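Side-chain contacts in SusD-like carbohydrate binding protein BF1063 (Bacteroides fragilis NCTC 9343, PDB 3I4G), which probably binds carbohydrate at the cell surface, as expected of an outer-membrane protein of the SusD family: residues N62-R67 with P72-S77; R90-S95 with P514-E519; Q132-A137 with R454-M459; R503-R506 with D510-W513. One frame throughout, in Å; residues are numbered along the deposited sequence. Where two conformers were deposited one is given.

Contact 1: residues N62-R67 with P72-S77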
loop_
_atom_site.group_PDB
_atom_site.type_symbol
_atom_site.label_atom_id
_atom_site.label_comp_id
_atom_site.label_asym_id
_atom_site.label_seq_id
_atom_site.Cartn_x
_atom_site.Cartn_y
_atom_site.Cartn_z
ATOM N N ASN A 62 -7.791 1.137 -8.778
ATOM C CA ASN A 62 -8.058 -0.220 -8.340
ATOM C C ASN A 62 -9.280 -0.401 -7.475
ATOM O O ASN A 62 -9.785 -1.532 -7.377
ATOM C CB ASN A 62 -6.858 -0.783 -7.535
ATOM C CG ASN A 62 -5.671 -1.187 -8.372
ATOM O OD1 ASN A 62 -5.744 -1.250 -9.596
ATOM N ND2 ASN A 62 -4.589 -1.542 -7.695
ATOM N N ALA A 63 -9.774 0.649 -6.816
ATOM C CA ALA A 63 -10.772 0.432 -5.780
ATOM C C ALA A 63 -11.546 1.700 -5.494
ATOM O O ALA A 63 -11.291 2.750 -6.075
ATOM C CB ALA A 63 -10.112 -0.116 -4.514
ATOM N N PHE A 64 -12.504 1.562 -4.601
ATOM C CA PHE A 64 -13.444 2.614 -4.235
ATOM C C PHE A 64 -13.722 2.511 -2.748
ATOM O O PHE A 64 -13.680 1.439 -2.159
ATOM C CB PHE A 64 -14.711 2.427 -5.044
ATOM C CG PHE A 64 -15.797 3.462 -4.808
ATOM C CD1 PHE A 64 -15.651 4.727 -5.347
ATOM C CD2 PHE A 64 -16.987 3.147 -4.194
ATOM C CE1 PHE A 64 -16.655 5.709 -5.193
ATOM C CE2 PHE A 64 -17.983 4.098 -4.054
ATOM C CZ PHE A 64 -17.819 5.387 -4.556
ATOM N N ASP A 65 -14.026 3.652 -2.145
ATOM C CA ASP A 65 -14.368 3.724 -0.731
ATOM C C ASP A 65 -15.878 3.611 -0.578
ATOM O O ASP A 65 -16.597 4.394 -1.180
ATOM C CB ASP A 65 -13.875 5.062 -0.169
ATOM C CG ASP A 65 -13.851 5.090 1.312
ATOM O OD1 ASP A 65 -14.915 5.145 1.916
ATOM O OD2 ASP A 65 -12.771 5.045 1.927
ATOM N N ARG A 66 -16.359 2.652 0.212
ATOM C CA ARG A 66 -17.820 2.467 0.374
ATOM C C ARG A 66 -18.478 3.745 0.847
ATOM O O ARG A 66 -19.665 3.906 0.634
ATOM C CB ARG A 66 -18.119 1.343 1.368
ATOM C CG ARG A 66 -19.553 0.786 1.312
ATOM C CD ARG A 66 -20.083 0.302 2.675
ATOM N NE ARG A 66 -20.252 1.461 3.526
ATOM C CZ ARG A 66 -19.565 1.743 4.607
ATOM N NH1 ARG A 66 -18.762 0.858 5.192
ATOM N NH2 ARG A 66 -19.768 2.921 5.182
ATOM N N ARG A 67 -17.759 4.596 1.593
ATOM C CA ARG A 67 -18.361 5.843 2.098
ATOM C C ARG A 67 -18.724 6.794 0.951
ATOM O O ARG A 67 -19.507 7.724 1.163
ATOM C CB ARG A 67 -17.462 6.535 3.127
ATOM C CG ARG A 67 -17.276 5.660 4.365
ATOM C CD ARG A 67 -16.199 6.089 5.311
ATOM N NE ARG A 67 -14.897 5.985 4.682
ATOM C CZ ARG A 67 -13.741 6.148 5.292
ATOM N NH1 ARG A 67 -13.688 6.488 6.574
ATOM N NH2 ARG A 67 -12.624 5.992 4.610
ATOM N N PRO A 72 -14.443 12.653 2.503
ATOM C CA PRO A 72 -13.208 13.434 2.261
ATOM C C PRO A 72 -11.974 12.601 1.975
ATOM O O PRO A 72 -11.040 13.102 1.337
ATOM C CB PRO A 72 -13.080 14.272 3.558
ATOM C CG PRO A 72 -14.504 14.393 4.052
ATOM C CD PRO A 72 -15.088 13.006 3.772
ATOM N N PHE A 73 -11.930 11.327 2.377
ATOM C CA PHE A 73 -10.770 10.513 2.021
ATOM C C PHE A 73 -10.736 10.304 0.523
ATOM O O PHE A 73 -9.737 10.541 -0.126
ATOM C CB PHE A 73 -10.819 9.168 2.752
ATOM C CG PHE A 73 -9.609 8.293 2.555
ATOM C CD1 PHE A 73 -8.346 8.692 2.967
ATOM C CD2 PHE A 73 -9.756 7.018 2.018
ATOM C CE1 PHE A 73 -7.262 7.845 2.832
ATOM C CE2 PHE A 73 -8.695 6.187 1.899
ATOM C CZ PHE A 73 -7.459 6.578 2.315
ATOM N N PHE A 74 -11.859 9.893 -0.041
ATOM C CA PHE A 74 -11.982 9.737 -1.491
ATOM C C PHE A 74 -11.678 11.036 -2.232
ATOM O O PHE A 74 -11.082 11.033 -3.328
ATOM C CB PHE A 74 -13.395 9.215 -1.816
ATOM C CG PHE A 74 -13.657 9.052 -3.276
ATOM C CD1 PHE A 74 -13.289 7.877 -3.947
ATOM C CD2 PHE A 74 -14.272 10.052 -3.990
ATOM C CE1 PHE A 74 -13.552 7.726 -5.316
ATOM C CE2 PHE A 74 -14.560 9.870 -5.329
ATOM C CZ PHE A 74 -14.202 8.711 -5.971
ATOM N N LYS A 75 -12.007 12.168 -1.624
ATOM C CA LYS A 75 -11.774 13.450 -2.250
ATOM C C LYS A 75 -10.288 13.775 -2.425
ATOM O O LYS A 75 -9.976 14.665 -3.197
ATOM C CB LYS A 75 -12.460 14.573 -1.482
ATOM C CG LYS A 75 -13.945 14.530 -1.577
ATOM C CD LYS A 75 -14.518 15.773 -0.892
ATOM C CE LYS A 75 -16.012 15.782 -0.886
ATOM N NZ LYS A 75 -16.568 17.049 -0.314
ATOM N N ILE A 76 -9.380 13.080 -1.747
ATOM C CA ILE A 76 -7.954 13.342 -1.904
ATOM C C ILE A 76 -7.559 13.275 -3.364
ATOM O O ILE A 76 -6.743 14.104 -3.809
ATOM C CB ILE A 76 -7.127 12.349 -1.071
ATOM C CG1 ILE A 76 -7.262 12.740 0.408
ATOM C CG2 ILE A 76 -5.666 12.384 -1.511
ATOM C CD1 ILE A 76 -6.684 11.749 1.376
ATOM N N SER A 77 -8.087 12.317 -4.137
ATOM C CA SER A 77 -7.696 12.195 -5.545
ATOM C C SER A 77 -8.847 12.270 -6.534
ATOM O O SER A 77 -8.657 11.929 -7.709
ATOM C CB SER A 77 -6.926 10.896 -5.755
ATOM O OG SER A 77 -7.741 9.800 -5.490
#
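Phe64 and Phe74 form an offset edge-to-face pair where the short strand 63-65 of this SusD-family protein meets the helix that follows it, 72-78. An edge of Phe64 is turned toward the face of Phe74, with the ring centroids 5.3 Å apart and the planes at 74°; the nearest carbons are Phe64 CD1 and Phe74 CE1, at 3.7 Å. Phe64 does not leave its strand pointing at the helix, but with CG anti to the backbone N (chi1 -179°) its ring end draws close to it. Flat, apolar side chains suit this buried seam, and Ile472 touches both rings.

Asp65, next after Phe64, meets Phe73, the residue just before Phe74: Asp65 OD2 lies near the plane of the Phe73 ring, 3.6 Å from Phe73 CD2. A carboxylate oxygen is well matched to the weakly positive rim of a phenyl ring. The carboxylate is steadied by Arg67, which grips it side-on: NE reaches Asp65 OD1 at 2.9 Å and NH2 reaches Asp65 OD2 at 2.8 Å, both nearly straight. Farther out, His58 bonds to OD2, His51 and the carbonyl of Tyr42 hold the guanidinium, and the strand pairs antiparallel with 281-283. An Asx turn completes the arrangement: Asp65 OD1 also accepts the backbone N of Arg67, at 2.9 Å, through its anti lone pair.

Contact 2: residues R90-S95 with P514-E519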
loop_
_atom_site.group_PDB
_atom_site.type_symbol
_atom_site.label_atom_id
_atom_site.label_comp_id
_atom_site.label_asym_id
_atom_site.label_seq_id
_atom_site.Cartn_x
_atom_site.Cartn_y
_atom_site.Cartn_z
ATOM N N ARG A 90 -4.421 14.236 9.259
ATOM C CA ARG A 90 -3.940 13.070 10.017
ATOM C C ARG A 90 -2.593 12.596 9.530
ATOM O O ARG A 90 -1.710 12.292 10.330
ATOM C CB ARG A 90 -4.897 11.868 9.945
ATOM C CG ARG A 90 -6.217 11.996 10.706
ATOM C CD ARG A 90 -6.061 11.856 12.196
ATOM N NE ARG A 90 -5.649 10.515 12.592
ATOM C CZ ARG A 90 -5.209 10.164 13.803
ATOM N NH1 ARG A 90 -5.132 11.038 14.797
ATOM N NH2 ARG A 90 -4.847 8.910 14.041
ATOM N N TYR A 91 -2.449 12.420 8.223
ATOM C CA TYR A 91 -1.165 11.963 7.696
ATOM C C TYR A 91 -0.061 12.941 8.127
ATOM O O TYR A 91 1.014 12.522 8.537
ATOM C CB TYR A 91 -1.197 11.840 6.197
ATOM C CG TYR A 91 -1.858 10.616 5.605
ATOM C CD1 TYR A 91 -1.321 9.354 5.815
ATOM C CD2 TYR A 91 -2.945 10.722 4.748
ATOM C CE1 TYR A 91 -1.841 8.231 5.181
ATOM C CE2 TYR A 91 -3.495 9.584 4.126
ATOM C CZ TYR A 91 -2.907 8.355 4.334
ATOM O OH TYR A 91 -3.457 7.280 3.658
ATOM N N TRP A 92 -0.316 14.235 7.987
ATOM C CA TRP A 92 0.652 15.253 8.386
ATOM C C TRP A 92 1.022 15.151 9.873
ATOM O O TRP A 92 2.225 15.109 10.255
ATOM C CB TRP A 92 0.082 16.635 8.121
ATOM C CG TRP A 92 0.966 17.789 8.520
ATOM C CD1 TRP A 92 1.056 18.359 9.747
ATOM C CD2 TRP A 92 1.849 18.545 7.659
ATOM N NE1 TRP A 92 1.964 19.405 9.718
ATOM C CE2 TRP A 92 2.441 19.550 8.446
ATOM C CE3 TRP A 92 2.170 18.479 6.304
ATOM C CZ2 TRP A 92 3.347 20.480 7.908
ATOM C CZ3 TRP A 92 3.089 19.394 5.790
ATOM C CH2 TRP A 92 3.647 20.376 6.592
ATOM N N GLU A 93 0.028 15.168 10.739
ATOM C CA GLU A 93 0.346 15.206 12.156
ATOM C C GLU A 93 0.979 13.901 12.639
ATOM O O GLU A 93 1.937 13.957 13.421
ATOM C CB GLU A 93 -0.883 15.537 12.965
ATOM C CG GLU A 93 -1.859 14.437 13.080
ATOM C CD GLU A 93 -3.148 14.891 13.720
ATOM O OE1 GLU A 93 -3.278 16.096 14.046
ATOM O OE2 GLU A 93 -4.043 14.029 13.899
ATOM N N THR A 94 0.510 12.742 12.187
ATOM C CA THR A 94 1.147 11.515 12.649
ATOM C C THR A 94 2.598 11.474 12.166
ATOM O O THR A 94 3.493 10.987 12.901
ATOM C CB THR A 94 0.392 10.251 12.231
ATOM O OG1 THR A 94 0.344 10.160 10.804
ATOM C CG2 THR A 94 -1.016 10.236 12.828
ATOM N N SER A 95 2.877 11.992 10.979
ATOM C CA SER A 95 4.259 12.040 10.478
ATOM C C SER A 95 5.134 12.871 11.382
ATOM O O SER A 95 6.189 12.432 11.829
ATOM C CB SER A 95 4.313 12.629 9.077
ATOM O OG SER A 95 3.576 11.843 8.125
ATOM N N PRO A 514 -2.156 19.905 -0.622
ATOM C CA PRO A 514 -1.853 21.192 0.019
ATOM C C PRO A 514 -1.412 20.997 1.470
ATOM O O PRO A 514 -1.759 20.003 2.115
ATOM C CB PRO A 514 -3.182 21.919 -0.023
ATOM C CG PRO A 514 -4.194 20.806 0.048
ATOM C CD PRO A 514 -3.592 19.677 -0.781
ATOM N N ILE A 515 -0.639 21.943 1.989
ATOM C CA ILE A 515 -0.316 21.952 3.377
ATOM C C ILE A 515 -1.630 22.087 4.163
ATOM O O ILE A 515 -2.471 22.896 3.797
ATOM C CB ILE A 515 0.584 23.171 3.697
ATOM C CG1 ILE A 515 1.919 23.160 2.945
ATOM C CG2 ILE A 515 0.865 23.236 5.214
ATOM C CD1 ILE A 515 2.800 21.984 3.235
ATOM N N PRO A 516 -1.808 21.303 5.234
ATOM C CA PRO A 516 -3.064 21.427 5.955
ATOM C C PRO A 516 -3.344 22.861 6.410
ATOM O O PRO A 516 -2.440 23.572 6.841
ATOM C CB PRO A 516 -2.870 20.488 7.149
ATOM C CG PRO A 516 -1.881 19.467 6.655
ATOM C CD PRO A 516 -0.966 20.234 5.779
ATOM N N GLN A 517 -4.613 23.242 6.332
ATOM C CA GLN A 517 -5.027 24.619 6.589
ATOM C C GLN A 517 -4.605 25.097 7.968
ATOM O O GLN A 517 -4.189 26.260 8.114
ATOM C CB GLN A 517 -6.547 24.767 6.455
ATOM C CG GLN A 517 -7.041 26.188 6.478
ATOM C CD GLN A 517 -6.539 26.970 5.299
ATOM O OE1 GLN A 517 -6.759 26.566 4.143
ATOM N NE2 GLN A 517 -5.876 28.105 5.568
ATOM N N SER A 518 -4.695 24.235 8.970
ATOM C CA SER A 518 -4.348 24.694 10.320
ATOM C C SER A 518 -2.891 25.140 10.400
ATOM O O SER A 518 -2.535 26.050 11.189
ATOM C CB SER A 518 -4.613 23.600 11.342
ATOM O OG SER A 518 -3.830 22.461 11.106
ATOM N N GLU A 519 -2.034 24.472 9.629
ATOM C CA GLU A 519 -0.596 24.746 9.660
ATOM C C GLU A 519 -0.285 25.994 8.853
ATOM O O GLU A 519 0.577 26.781 9.259
ATOM C CB GLU A 519 0.168 23.491 9.215
ATOM C CG GLU A 519 -0.215 22.253 10.043
ATOM C CD GLU A 519 -0.260 22.503 11.553
ATOM O OE1 GLU A 519 0.808 22.799 12.131
ATOM O OE2 GLU A 519 -1.353 22.449 12.179
HETATM O O HOH W 1 2.506 20.795 12.283
#
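Ile515 opens the contact by laying CD1 against the six-membered ring of Trp92, 3.6 Å from Trp92 CZ3. Pro516 follows with a CH-pi contact over one face of the indole: its CD stands 4.0 Å from the centroid of the six-membered ring of Trp92, 27° off the normal, while its CG rests 3.7 Å from Trp92 CB. Proline suits this place because its compact apolar ring lays CH groups over the indole face; it sits at the N-cap position, right before helix 517-522. Ser518 OG donates to the anti lone pair of Glu519 OE2 at 2.7 Å, helping to fix the carboxylate; Lys89 bonds to the same hydroxyl. Glu519 CG, beside its own backbone N (chi1 -54°), comes to 3.6 Å from Trp92 NE1, and the bend at chi2 turns the carboxylate toward a water. That water meets the indole N-H in the ring plane, 3.0 Å from Trp92 NE1, and in turn donates to Glu519 OE1, 2.6 Å away. Phe140 adds an edge-to-face partner to the same tryptophan. The whole is a proline-tryptophan CH-pi contact at a helix N-terminus, and it holds the C-terminal end of this SusD-family chain against the early helix 86-109.

Contact 3: residues Q132-A137 with R454-M459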
loop_
_atom_site.group_PDB
_atom_site.type_symbol
_atom_site.label_atom_id
_atom_site.label_comp_id
_atom_site.label_asym_id
_atom_site.label_seq_id
_atom_site.Cartn_x
_atom_site.Cartn_y
_atom_site.Cartn_z
ATOM N N GLN A 132 9.122 8.747 7.250
ATOM C CA GLN A 132 8.088 9.778 7.339
ATOM C C GLN A 132 8.328 10.863 6.321
ATOM O O GLN A 132 7.385 11.305 5.676
ATOM C CB GLN A 132 8.039 10.361 8.759
ATOM C CG GLN A 132 7.862 9.316 9.852
ATOM C CD GLN A 132 6.650 8.442 9.643
ATOM O OE1 GLN A 132 5.531 8.839 9.960
ATOM N NE2 GLN A 132 6.867 7.223 9.126
ATOM N N TYR A 133 9.577 11.312 6.171
ATOM C CA TYR A 133 9.895 12.311 5.167
ATOM C C TYR A 133 9.677 11.753 3.746
ATOM O O TYR A 133 9.294 12.490 2.869
ATOM C CB TYR A 133 11.316 12.862 5.369
ATOM C CG TYR A 133 11.358 13.819 6.518
ATOM C CD1 TYR A 133 10.715 15.035 6.425
ATOM C CD2 TYR A 133 11.994 13.497 7.715
ATOM C CE1 TYR A 133 10.712 15.914 7.479
ATOM C CE2 TYR A 133 12.029 14.398 8.769
ATOM C CZ TYR A 133 11.372 15.592 8.640
ATOM O OH TYR A 133 11.340 16.547 9.695
ATOM N N PHE A 134 9.917 10.459 3.531
ATOM C CA PHE A 134 9.676 9.828 2.248
ATOM C C PHE A 134 8.212 9.959 1.850
ATOM O O PHE A 134 7.911 10.361 0.720
ATOM C CB PHE A 134 10.115 8.340 2.308
ATOM C CG PHE A 134 9.579 7.515 1.175
ATOM C CD1 PHE A 134 10.213 7.470 -0.043
ATOM C CD2 PHE A 134 8.400 6.812 1.326
ATOM C CE1 PHE A 134 9.694 6.767 -1.078
ATOM C CE2 PHE A 134 7.870 6.084 0.286
ATOM C CZ PHE A 134 8.526 6.078 -0.919
ATOM N N TYR A 135 7.317 9.639 2.750
ATOM C CA TYR A 135 5.901 9.778 2.446
ATOM C C TYR A 135 5.447 11.257 2.376
ATOM O O TYR A 135 4.713 11.631 1.474
ATOM C CB TYR A 135 5.053 8.985 3.439
ATOM C CG TYR A 135 5.197 7.497 3.352
ATOM C CD1 TYR A 135 4.656 6.803 2.282
ATOM C CD2 TYR A 135 5.819 6.768 4.342
ATOM C CE1 TYR A 135 4.801 5.431 2.194
ATOM C CE2 TYR A 135 5.973 5.412 4.258
ATOM C CZ TYR A 135 5.462 4.755 3.166
ATOM O OH TYR A 135 5.586 3.388 3.086
ATOM N N LEU A 136 5.911 12.105 3.288
ATOM C CA LEU A 136 5.604 13.533 3.159
ATOM C C LEU A 136 6.040 14.088 1.816
ATOM O O LEU A 136 5.315 14.840 1.158
ATOM C CB LEU A 136 6.238 14.311 4.292
ATOM C CG LEU A 136 5.682 14.099 5.695
ATOM C CD1 LEU A 136 6.637 14.705 6.691
ATOM C CD2 LEU A 136 4.297 14.697 5.814
ATOM N N ALA A 137 7.261 13.770 1.421
ATOM C CA ALA A 137 7.831 14.211 0.145
ATOM C C ALA A 137 7.096 13.626 -1.064
ATOM O O ALA A 137 7.089 14.248 -2.112
ATOM C CB ALA A 137 9.339 13.824 0.046
ATOM N N ARG A 454 -0.644 1.373 -5.191
ATOM C CA ARG A 454 -1.079 1.822 -6.520
ATOM C C ARG A 454 -1.140 3.338 -6.640
ATOM O O ARG A 454 -0.724 3.884 -7.659
ATOM C CB ARG A 454 -2.440 1.240 -6.851
ATOM C CG ARG A 454 -2.943 1.572 -8.270
ATOM C CD ARG A 454 -2.104 1.047 -9.386
ATOM N NE ARG A 454 -2.724 1.385 -10.670
ATOM C CZ ARG A 454 -2.151 1.233 -11.834
ATOM N NH1 ARG A 454 -0.925 0.752 -11.908
ATOM N NH2 ARG A 454 -2.793 1.555 -12.933
ATOM N N TYR A 455 -1.697 4.012 -5.637
ATOM C CA TYR A 455 -1.763 5.465 -5.678
ATOM C C TYR A 455 -0.359 6.039 -5.738
ATOM O O TYR A 455 -0.099 6.945 -6.581
ATOM C CB TYR A 455 -2.559 5.973 -4.479
ATOM C CG TYR A 455 -2.705 7.465 -4.377
ATOM C CD1 TYR A 455 -3.446 8.197 -5.291
ATOM C CD2 TYR A 455 -2.112 8.142 -3.355
ATOM C CE1 TYR A 455 -3.554 9.569 -5.175
ATOM C CE2 TYR A 455 -2.244 9.491 -3.205
ATOM C CZ TYR A 455 -2.979 10.210 -4.113
ATOM O OH TYR A 455 -3.120 11.571 -3.968
ATOM N N TRP A 456 0.543 5.571 -4.883
ATOM C CA TRP A 456 1.924 6.050 -4.927
ATOM C C TRP A 456 2.493 5.880 -6.335
ATOM O O TRP A 456 3.169 6.762 -6.864
ATOM C CB TRP A 456 2.738 5.288 -3.877
ATOM C CG TRP A 456 4.107 5.798 -3.716
ATOM C CD1 TRP A 456 4.462 6.937 -3.048
ATOM C CD2 TRP A 456 5.312 5.235 -4.247
ATOM N NE1 TRP A 456 5.825 7.139 -3.148
ATOM C CE2 TRP A 456 6.377 6.108 -3.885
ATOM C CE3 TRP A 456 5.606 4.080 -4.979
ATOM C CZ2 TRP A 456 7.704 5.858 -4.246
ATOM C CZ3 TRP A 456 6.928 3.833 -5.306
ATOM C CH2 TRP A 456 7.952 4.718 -4.940
ATOM N N ASP A 457 2.238 4.747 -6.976
ATOM C CA ASP A 457 2.766 4.516 -8.318
ATOM C C ASP A 457 2.159 5.435 -9.378
ATOM O O ASP A 457 2.886 6.036 -10.173
ATOM C CB ASP A 457 2.515 3.075 -8.758
ATOM C CG ASP A 457 3.408 2.049 -8.089
ATOM O OD1 ASP A 457 4.505 2.384 -7.591
ATOM O OD2 ASP A 457 2.998 0.858 -8.144
ATOM N N ILE A 458 0.828 5.566 -9.418
ATOM C CA ILE A 458 0.215 6.366 -10.475
ATOM C C ILE A 458 0.569 7.862 -10.289
ATOM O O ILE A 458 0.711 8.601 -11.268
ATOM C CB ILE A 458 -1.285 6.139 -10.641
ATOM C CG1 ILE A 458 -2.044 6.529 -9.381
ATOM C CG2 ILE A 458 -1.547 4.675 -10.999
ATOM C CD1 ILE A 458 -3.592 6.310 -9.500
HETATM N N MSE A 459 0.808 8.271 -9.063
HETATM C CA MSE A 459 1.307 9.621 -8.794
HETATM C C MSE A 459 2.727 9.828 -9.303
HETATM O O MSE A 459 2.967 10.757 -10.079
HETATM C CB MSE A 459 1.208 9.880 -7.293
HETATM C CG MSE A 459 -0.244 10.034 -6.753
HETATM SE SE MSE A 459 -1.076 11.719 -7.072
HETATM C CE MSE A 459 -0.329 12.617 -5.494
#
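Phe134 reaches across to Trp456 with the far end of its ring, Phe134 CZ lying 3.4 Å from Trp456 CZ2. The indole carbon sits at the phenyl edge, near its plane, yet the pair is neither a stack nor edge-to-face: the Phe134 ring and the five-membered ring of Trp456 are inclined at 42°, with centroids 5.4 Å apart. The phenyl leaves its helix at an angle to the neighbour, and CG anti to the backbone N (chi1 165°) extends its end toward Trp456. Large aromatics suit two helices that meet through side-chain ends alone. The indole N-H is satisfied by Ser138 OG, itself bonded to the carbonyl of Phe134, which helps fix the tryptophan's orientation. Next along, Tyr135 meets the edge of the phenyl: Phe134 CD2 lies over the centre of the Tyr135 ring, and Tyr135 in turn stacks on Trp47. Helix 197-211 joins helices 116-139 and 454-461 here, its Leu210 touching both Phe134 and Trp456 and its Arg206 forming a cation-pi contact with the indole.

Contact 4: residues R503-R506 with D510-W513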
loop_
_atom_site.group_PDB
_atom_site.type_symbol
_atom_site.label_atom_id
_atom_site.label_comp_id
_atom_site.label_asym_id
_atom_site.label_seq_id
_atom_site.Cartn_x
_atom_site.Cartn_y
_atom_site.Cartn_z
ATOM N N ARG A 503 -14.422 10.231 -10.882
ATOM C CA ARG A 503 -13.366 11.161 -10.469
ATOM C C ARG A 503 -13.062 12.142 -11.592
ATOM O O ARG A 503 -13.304 11.855 -12.771
ATOM C CB ARG A 503 -12.081 10.447 -10.088
ATOM C CG ARG A 503 -12.155 9.488 -8.929
ATOM C CD ARG A 503 -10.772 8.936 -8.612
ATOM N NE ARG A 503 -10.798 7.943 -7.558
ATOM C CZ ARG A 503 -10.924 6.641 -7.739
ATOM N NH1 ARG A 503 -11.026 6.100 -8.948
ATOM N NH2 ARG A 503 -10.930 5.867 -6.662
ATOM N N ALA A 504 -12.519 13.283 -11.204
ATOM C CA ALA A 504 -12.032 14.294 -12.149
ATOM C C ALA A 504 -10.751 14.911 -11.565
ATOM O O ALA A 504 -10.637 16.127 -11.320
ATOM C CB ALA A 504 -13.081 15.339 -12.438
ATOM N N PHE A 505 -9.754 14.051 -11.345
ATOM C CA PHE A 505 -8.439 14.464 -10.853
ATOM C C PHE A 505 -7.899 15.625 -11.676
ATOM O O PHE A 505 -7.951 15.597 -12.921
ATOM C CB PHE A 505 -7.507 13.251 -10.961
ATOM C CG PHE A 505 -6.087 13.440 -10.475
ATOM C CD1 PHE A 505 -5.153 14.121 -11.223
ATOM C CD2 PHE A 505 -5.648 12.793 -9.323
ATOM C CE1 PHE A 505 -3.845 14.204 -10.799
ATOM C CE2 PHE A 505 -4.329 12.877 -8.910
ATOM C CZ PHE A 505 -3.443 13.570 -9.645
ATOM N N ARG A 506 -7.377 16.647 -11.017
ATOM C CA ARG A 506 -6.917 17.830 -11.708
ATOM C C ARG A 506 -5.425 17.803 -12.014
ATOM O O ARG A 506 -4.597 17.603 -11.108
ATOM C CB ARG A 506 -7.192 19.051 -10.827
ATOM C CG ARG A 506 -8.635 19.308 -10.495
ATOM C CD ARG A 506 -8.832 20.280 -9.344
ATOM N NE ARG A 506 -8.390 19.700 -8.091
ATOM C CZ ARG A 506 -8.512 20.274 -6.913
ATOM N NH1 ARG A 506 -9.079 21.476 -6.791
ATOM N NH2 ARG A 506 -8.099 19.639 -5.850
ATOM N N ASP A 510 -3.723 17.985 -8.430
ATOM C CA ASP A 510 -3.876 16.827 -7.545
ATOM C C ASP A 510 -2.650 15.928 -7.468
ATOM O O ASP A 510 -2.676 14.951 -6.726
ATOM C CB ASP A 510 -5.168 16.094 -7.881
ATOM C CG ASP A 510 -6.376 16.881 -7.453
ATOM O OD1 ASP A 510 -6.375 17.422 -6.317
ATOM O OD2 ASP A 510 -7.320 17.003 -8.248
ATOM N N TYR A 511 -1.572 16.257 -8.183
ATOM C CA TYR A 511 -0.300 15.600 -7.924
ATOM C C TYR A 511 0.358 16.056 -6.620
ATOM O O TYR A 511 1.325 15.431 -6.181
ATOM C CB TYR A 511 0.681 15.794 -9.113
ATOM C CG TYR A 511 0.315 14.896 -10.271
ATOM C CD1 TYR A 511 0.521 13.534 -10.181
ATOM C CD2 TYR A 511 -0.179 15.393 -11.439
ATOM C CE1 TYR A 511 0.206 12.705 -11.218
ATOM C CE2 TYR A 511 -0.520 14.555 -12.516
ATOM C CZ TYR A 511 -0.296 13.214 -12.375
ATOM O OH TYR A 511 -0.639 12.331 -13.379
ATOM N N THR A 512 -0.143 17.135 -6.000
ATOM C CA THR A 512 0.437 17.621 -4.750
ATOM C C THR A 512 -0.693 17.883 -3.757
ATOM O O THR A 512 -1.690 18.565 -4.092
ATOM C CB THR A 512 1.202 18.917 -4.976
ATOM O OG1 THR A 512 2.206 18.738 -5.985
ATOM C CG2 THR A 512 1.930 19.341 -3.704
ATOM N N TRP A 513 -0.570 17.375 -2.541
ATOM C CA TRP A 513 -1.544 17.677 -1.498
ATOM C C TRP A 513 -1.159 19.042 -0.918
ATOM O O TRP A 513 0.017 19.297 -0.711
ATOM C CB TRP A 513 -1.506 16.660 -0.370
ATOM C CG TRP A 513 -1.799 15.236 -0.721
ATOM C CD1 TRP A 513 -2.236 14.718 -1.902
ATOM C CD2 TRP A 513 -1.776 14.150 0.203
ATOM N NE1 TRP A 513 -2.415 13.350 -1.785
ATOM C CE2 TRP A 513 -2.154 12.979 -0.489
ATOM C CE3 TRP A 513 -1.481 14.063 1.568
ATOM C CZ2 TRP A 513 -2.200 11.746 0.135
ATOM C CZ3 TRP A 513 -1.487 12.865 2.160
ATOM C CH2 TRP A 513 -1.861 11.715 1.463
#
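Asp510 OD2 is gripped by two nitrogens of Arg506, the backbone N at 2.8 Å and NE at 2.9 Å. They pin an alpha-turn in the loop between strand 497-502 and helix 517-522, whose closing backbone bond runs from Asp510 N to Arg506 O at 2.8 Å. The guanidinium holds the carboxylate side-on, with NH2 donating to Asp510 OD1 at 2.8 Å on the syn side, whereas NE meets OD2 from above the carboxylate plane (35° out of it). Arginine bent at chi3 (-68°) is long and flexible enough to fold back onto an acid four residues on, and its NH2 also bonds to the carbonyl of Leu81. Aspartate is short enough for the same side chain to serve the backbone as well.

Asp510 CB stands 3.4 Å from the centroid of the Phe505 ring, almost on the ring normal, in a CH-pi contact. Phe505 in turn presents its edge to the face of Tyr511, the planes at 73°. Selenomethionine Met459 borders both rings, and the tyrosine hydroxyl bonds to His465. The T-shaped pair closes with Phe505 CE1 3.8 Å from Tyr511 CE2.

In the fold
Contacts 1 to 3 are buried, contact 4 only partly. Contact 3 lies closest to the centre of the chain, about 10 Å away, and is wholly aromatic across its helices. Contacts 1 and 4 combine an edge-to-face ring pair with an arginine-aspartate grip, which stays within 62-67 in contact 1 but crosses between the segments in contact 4. Contact 2, buried despite lying about 20 Å from the centre, instead joins distant parts of the chain through a proline-covered tryptophan and a water. Contacts 2 and 3 use successive helices, 86-109 and 116-139, which touch through Ser95 and Leu136. Trp513 links the set: its NE1 lies 2.9 Å from Tyr455 OH, and its ring packs on Ile76 and Tyr91.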